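Local coordinates for decapping nuclease RAI1 (Candida albicans, PDB 5BUD), which removes NAD caps and other 5'-end caps from RNA with the help of divalent metal ions, and binds and stimulates the exoribonuclease RAT1, at residues K87-E92 / E385-L390; V126-Q131 / Q377-E382. One frame throughout, in Å; residues are numbered along the deposited sequence.

How the contacts relate
Both contacts use helix 381-389, contact 2 through the loop that leads into it and contact 1 through its C-terminal end, and their centres lie about 13 Å apart. Contact 2 is wholly buried and apolar: leucines of the loop meet a valine and a phenylalanine at the end of strand 121-128. Contact 1, nearer the surface, is only partly buried, and a glutamate of helix 78-92 is bound there by a tryptophan and an arginine. That arginine, Arg387, links the two: its NH1 forms a salt bridge with Asp129 OD2 (2.8 Å), NH2 probably hydrogen-bonds Gln131, and its CB packs on the Phe128 ring. Both lie far from the manganese site.

Contact 1: residues K87-E92 / E385-L390; sequences KYETSE and EWRQSL
The helical parts of 87-92 and 385-390 run nearly parallel, their axes 20° apart and 11.3 Å distant at closest approach, with Thr90 and Trp386 nearest each other, CA to CA 8.5 Å. Glu89 OE1 accepts two bonds: it lies almost in the indole plane of Trp386, whose NE1 meets it on its anti side at 2.8 Å, and Arg387 NE comes to its syn lone pair at 2.9 Å. Arg387 NH2 reaches the syn side of Glu89 OE2, also at 2.9 Å, with OE2 29° out of the guanidinium plane, completing a side-on, two-nitrogen salt bridge. OE2 takes a second bond from Ile96 N, so two donors on each oxygen fix the rotation of the buried carboxylate. Trp386 has CG anti to its backbone N (chi1 161°), which turns the indole toward helix 78-92. Thr90 OG1, itself bonded to Ile86 O, sits over the rim of the six-membered ring on one face, 3.5 Å from Trp386 CZ3, while Leu390 CG lies over the rim of the opposite face. Asp129 OD2 takes Arg387 NH1 in a salt bridge and Gln131 OE1 shares NH2 with Glu89, so helix 381-389 is tied to helix 78-92 and to the hairpin of strands 121-128 and 131-136.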
loop_
_atom_site.group_PDB
_atom_site.type_symbol
_atom_site.label_atom_id
_atom_site.label_comp_id
_atom_site.label_asym_id
_atom_site.label_seq_id
_atom_site.Cartn_x
_atom_site.Cartn_y
_atom_site.Cartn_z
ATOM N N LYS A 87 14.219 15.252 -7.634
ATOM C CA LYS A 87 13.504 16.152 -8.548
ATOM C C LYS A 87 12.630 17.172 -7.827
ATOM O O LYS A 87 12.689 18.385 -8.128
ATOM C CB LYS A 87 12.666 15.354 -9.525
ATOM C CG LYS A 87 12.049 16.192 -10.628
ATOM C CD LYS A 87 11.521 15.310 -11.755
ATOM C CE LYS A 87 10.837 16.138 -12.834
ATOM N NZ LYS A 87 9.732 16.939 -12.250
ATOM N N TYR A 88 11.821 16.697 -6.867
ATOM C CA TYR A 88 10.917 17.575 -6.133
ATOM C C TYR A 88 11.687 18.542 -5.284
ATOM O O TYR A 88 11.402 19.730 -5.271
ATOM C CB TYR A 88 9.966 16.749 -5.237
ATOM C CG TYR A 88 9.001 17.572 -4.384
ATOM C CD1 TYR A 88 7.921 18.249 -4.958
ATOM C CD2 TYR A 88 9.147 17.635 -3.003
ATOM C CE1 TYR A 88 7.037 18.993 -4.176
ATOM C CE2 TYR A 88 8.269 18.367 -2.210
ATOM C CZ TYR A 88 7.225 19.047 -2.799
ATOM O OH TYR A 88 6.371 19.756 -1.993
ATOM N N GLU A 89 12.644 18.032 -4.520
ATOM C CA GLU A 89 13.378 18.865 -3.596
ATOM C C GLU A 89 14.242 19.898 -4.341
ATOM O O GLU A 89 14.496 20.964 -3.815
ATOM C CB GLU A 89 14.238 18.003 -2.670
ATOM C CG GLU A 89 13.445 17.106 -1.701
ATOM C CD GLU A 89 14.337 16.319 -0.734
ATOM O OE1 GLU A 89 15.550 16.105 -1.032
ATOM O OE2 GLU A 89 13.831 15.930 0.355
ATOM N N THR A 90 14.700 19.557 -5.545
ATOM C CA THR A 90 15.512 20.464 -6.340
ATOM C C THR A 90 14.614 21.646 -6.735
ATOM O O THR A 90 15.016 22.794 -6.563
ATOM C CB THR A 90 16.178 19.753 -7.547
ATOM O OG1 THR A 90 17.146 18.802 -7.078
ATOM C CG2 THR A 90 16.892 20.758 -8.461
ATOM N N SER A 91 13.378 21.356 -7.166
ATOM C CA SER A 91 12.357 22.396 -7.445
ATOM C C SER A 91 12.035 23.299 -6.269
ATOM O O SER A 91 11.856 24.498 -6.436
ATOM C CB SER A 91 11.039 21.776 -7.894
ATOM O OG SER A 91 11.039 21.539 -9.271
ATOM N N GLU A 92 11.933 22.718 -5.087
ATOM C CA GLU A 92 11.611 23.475 -3.882
ATOM C C GLU A 92 12.811 24.184 -3.271
ATOM O O GLU A 92 12.633 25.049 -2.413
ATOM C CB GLU A 92 11.023 22.534 -2.836
ATOM C CG GLU A 92 9.689 21.924 -3.249
ATOM C CD GLU A 92 8.571 22.939 -3.215
ATOM O OE1 GLU A 92 8.392 23.570 -2.172
ATOM O OE2 GLU A 92 7.875 23.104 -4.235
ATOM N N GLU A 385 24.516 12.666 -2.386
ATOM C CA GLU A 385 25.174 13.875 -2.914
ATOM C C GLU A 385 24.219 15.044 -2.938
ATOM O O GLU A 385 24.568 16.141 -2.500
ATOM C CB GLU A 385 25.697 13.661 -4.330
ATOM C CG GLU A 385 26.499 14.839 -4.827
ATOM C CD GLU A 385 26.996 14.684 -6.249
ATOM O OE1 GLU A 385 27.267 13.552 -6.693
ATOM O OE2 GLU A 385 27.124 15.724 -6.912
ATOM N N TRP A 386 23.011 14.821 -3.467
ATOM C CA TRP A 386 22.004 15.879 -3.443
ATOM C C TRP A 386 21.837 16.431 -2.027
ATOM O O TRP A 386 21.893 17.643 -1.825
ATOM C CB TRP A 386 20.654 15.419 -4.007
ATOM C CG TRP A 386 19.519 16.316 -3.564
ATOM C CD1 TRP A 386 18.490 15.990 -2.707
ATOM C CD2 TRP A 386 19.327 17.702 -3.908
ATOM N NE1 TRP A 386 17.670 17.090 -2.506
ATOM C CE2 TRP A 386 18.155 18.146 -3.230
ATOM C CE3 TRP A 386 20.024 18.610 -4.716
ATOM C CZ2 TRP A 386 17.668 19.443 -3.354
ATOM C CZ3 TRP A 386 19.539 19.914 -4.824
ATOM C CH2 TRP A 386 18.371 20.313 -4.148
ATOM N N ARG A 387 21.633 15.565 -1.044
ATOM C CA ARG A 387 21.382 16.063 0.320
ATOM C C ARG A 387 22.596 16.772 0.984
ATOM O O ARG A 387 22.438 17.769 1.740
ATOM C CB ARG A 387 20.853 14.956 1.238
ATOM C CG ARG A 387 19.429 14.498 0.907
ATOM C CD ARG A 387 18.408 15.601 1.193
ATOM N NE ARG A 387 17.036 15.109 1.220
ATOM C CZ ARG A 387 16.456 14.517 2.264
ATOM N NH1 ARG A 387 17.127 14.305 3.381
ATOM N NH2 ARG A 387 15.193 14.104 2.167
ATOM N N GLN A 388 23.790 16.257 0.708
ATOM C CA GLN A 388 25.027 16.884 1.193
ATOM C C GLN A 388 25.192 18.278 0.598
ATOM O O GLN A 388 25.700 19.172 1.268
ATOM C CB GLN A 388 26.249 16.035 0.851
ATOM C CG GLN A 388 26.348 14.756 1.666
ATOM C CD GLN A 388 27.138 13.667 0.961
ATOM O OE1 GLN A 388 27.635 13.852 -0.161
ATOM N NE2 GLN A 388 27.228 12.513 1.599
ATOM N N SER A 389 24.738 18.452 -0.642
ATOM C CA SER A 389 24.824 19.744 -1.352
ATOM C C SER A 389 23.987 20.879 -0.755
ATOM O O SER A 389 24.315 22.046 -0.965
ATOM C CB SER A 389 24.440 19.587 -2.826
ATOM O OG SER A 389 23.038 19.681 -3.015
ATOM N N LEU A 390 22.915 20.554 -0.036
ATOM C CA LEU A 390 22.076 21.584 0.606
ATOM C C LEU A 390 22.719 22.134 1.877
ATOM O O LEU A 390 22.296 23.165 2.396
ATOM C CB LEU A 390 20.683 21.033 0.951
ATOM C CG LEU A 390 19.762 20.658 -0.221
ATOM C CD1 LEU A 390 18.440 20.059 0.253
ATOM C CD2 LEU A 390 19.496 21.895 -1.078
#

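Contact 2: residues V126-Q131 / Q377-E382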
loop_
_atom_site.group_PDB
_atom_site.type_symbol
_atom_site.label_atom_id
_atom_site.label_comp_id
_atom_site.label_asym_id
_atom_site.label_seq_id
_atom_site.Cartn_x
_atom_site.Cartn_y
_atom_site.Cartn_z
ATOM N N VAL A 126 17.223 3.009 8.265
ATOM C CA VAL A 126 18.502 3.611 7.916
ATOM C C VAL A 126 18.397 5.117 8.188
ATOM O O VAL A 126 17.681 5.815 7.488
ATOM C CB VAL A 126 18.872 3.345 6.443
ATOM C CG1 VAL A 126 20.186 4.035 6.076
ATOM C CG2 VAL A 126 18.951 1.846 6.165
ATOM N N PRO A 127 19.083 5.607 9.234
ATOM C CA PRO A 127 19.097 7.043 9.491
ATOM C C PRO A 127 20.019 7.766 8.521
ATOM O O PRO A 127 21.168 7.308 8.277
ATOM C CB PRO A 127 19.644 7.154 10.913
ATOM C CG PRO A 127 19.635 5.776 11.472
ATOM C CD PRO A 127 19.754 4.851 10.310
ATOM N N PHE A 128 19.541 8.896 7.990
ATOM C CA PHE A 128 20.339 9.693 7.058
ATOM C C PHE A 128 19.790 11.102 6.932
ATOM O O PHE A 128 18.589 11.300 6.738
ATOM C CB PHE A 128 20.417 9.022 5.669
ATOM C CG PHE A 128 21.166 9.840 4.660
ATOM C CD1 PHE A 128 20.489 10.537 3.672
ATOM C CD2 PHE A 128 22.541 9.988 4.752
ATOM C CE1 PHE A 128 21.173 11.331 2.769
ATOM C CE2 PHE A 128 23.230 10.783 3.853
ATOM C CZ PHE A 128 22.544 11.465 2.863
ATOM N N ASP A 129 20.685 12.078 7.069
ATOM C CA ASP A 129 20.333 13.478 6.954
ATOM C C ASP A 129 19.173 13.888 7.843
ATOM O O ASP A 129 18.318 14.645 7.431
ATOM C CB ASP A 129 20.000 13.811 5.498
ATOM C CG ASP A 129 20.017 15.308 5.227
ATOM O OD1 ASP A 129 20.682 16.023 6.001
ATOM O OD2 ASP A 129 19.359 15.756 4.259
ATOM N N GLY A 130 19.133 13.349 9.043
ATOM C CA GLY A 130 18.144 13.730 10.055
ATOM C C GLY A 130 16.810 13.030 9.893
ATOM O O GLY A 130 15.835 13.425 10.523
ATOM N N GLN A 131 16.764 12.017 9.019
ATOM C CA GLN A 131 15.542 11.256 8.741
ATOM C C GLN A 131 15.772 9.758 8.798
ATOM O O GLN A 131 16.883 9.296 8.640
ATOM C CB GLN A 131 14.979 11.629 7.371
ATOM C CG GLN A 131 14.769 13.119 7.276
ATOM C CD GLN A 131 14.232 13.591 5.958
ATOM O OE1 GLN A 131 14.772 13.273 4.901
ATOM N NE2 GLN A 131 13.196 14.415 6.018
ATOM N N GLN A 377 21.356 -0.252 -1.957
ATOM C CA GLN A 377 20.216 -1.098 -1.642
ATOM C C GLN A 377 19.024 -0.302 -1.065
ATOM O O GLN A 377 17.892 -0.760 -1.119
ATOM C CB GLN A 377 20.644 -2.164 -0.654
ATOM C CG GLN A 377 19.831 -3.422 -0.701
ATOM C CD GLN A 377 20.533 -4.530 0.047
ATOM O OE1 GLN A 377 21.364 -5.249 -0.526
ATOM N NE2 GLN A 377 20.224 -4.662 1.338
ATOM N N LEU A 378 19.307 0.861 -0.484
ATOM C CA LEU A 378 18.288 1.818 -0.075
ATOM C C LEU A 378 18.729 3.186 -0.571
ATOM O O LEU A 378 18.195 3.699 -1.562
ATOM C CB LEU A 378 18.054 1.795 1.434
ATOM C CG LEU A 378 16.741 2.446 1.924
ATOM C CD1 LEU A 378 16.505 2.202 3.412
ATOM C CD2 LEU A 378 16.696 3.927 1.642
ATOM N N LEU A 379 19.744 3.755 0.075
ATOM C CA LEU A 379 20.306 5.038 -0.346
ATOM C C LEU A 379 21.091 4.868 -1.634
ATOM O O LEU A 379 21.674 3.806 -1.886
ATOM C CB LEU A 379 21.215 5.589 0.732
ATOM C CG LEU A 379 20.515 5.874 2.069
ATOM C CD1 LEU A 379 21.523 6.435 3.052
ATOM C CD2 LEU A 379 19.370 6.846 1.834
ATOM N N THR A 380 21.053 5.896 -2.470
ATOM C CA THR A 380 21.823 5.924 -3.686
ATOM C C THR A 380 22.814 7.074 -3.638
ATOM O O THR A 380 22.604 8.060 -2.890
ATOM C CB THR A 380 20.924 6.089 -4.907
ATOM O OG1 THR A 380 20.265 7.364 -4.846
ATOM C CG2 THR A 380 19.898 4.944 -4.963
ATOM N N PRO A 381 23.890 6.973 -4.460
ATOM C CA PRO A 381 24.905 8.030 -4.421
ATOM C C PRO A 381 24.400 9.368 -4.949
ATOM O O PRO A 381 24.829 10.419 -4.446
ATOM C CB PRO A 381 26.064 7.451 -5.253
ATOM C CG PRO A 381 25.450 6.361 -6.089
ATOM C CD PRO A 381 24.341 5.803 -5.245
ATOM N N GLU A 382 23.462 9.342 -5.894
ATOM C CA GLU A 382 22.831 10.559 -6.395
ATOM C C GLU A 382 22.070 11.258 -5.269
ATOM O O GLU A 382 22.115 12.485 -5.155
ATOM C CB GLU A 382 21.853 10.276 -7.543
ATOM C CG GLU A 382 22.494 9.765 -8.839
ATOM C CD GLU A 382 22.535 8.237 -8.955
ATOM O OE1 GLU A 382 22.477 7.764 -10.104
ATOM O OE2 GLU A 382 22.626 7.506 -7.933
#
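The end of a beta-hairpin strand meets the short linker between two C-terminal helices here: Val126 and Phe128 of strand 121-128 face Leu378 and Leu379, which join helix 367-377 to helix 381-389. All four side chains are buried and the contact between them is purely apolar. Val126 offers one methyl to each leucine. With CG1 anti to the backbone N (chi1 178°), that methyl points to Leu379 CD1, tip to tip at 4.1 Å, while CG2 lies 3.7 Å from Leu378 CD1 as the two side chains lie alongside one another, running in opposite senses. Leu379 CD1 also rests against the root of the Phe128 side chain, 3.8 Å from both Phe128 CB and CG, approaching the ring obliquely. A single methyl of Leu379 thus serves both strand residues: Val126 and Phe128, two apart on the extended strand, point to the same side, and Pro127 between them points away.

Past Phe128 the chain reverses in a type I' turn, Phe128 to Gln131, closed by Phe128 N to Gln131 O at 2.8 Å and Gln131 N to Phe128 O at 3.0 Å. Asp129 and Gly130 at its corners both have positive phi, the two-residue turn of a tight beta hairpin, and strand 131-136 returns antiparallel to strand 121-128. On the linker side, Leu378 leaves the helical conformation and Thr380 takes the N-cap position of helix 381-389, its OG1 accepting a weak bond from Phe383 N. Phe133 of the returning strand packs against both Phe128 and Leu378, and Phe78 of helix 78-92 also touches Leu378. Leu373 and Arg374 of helix 367-377 lie against Val126.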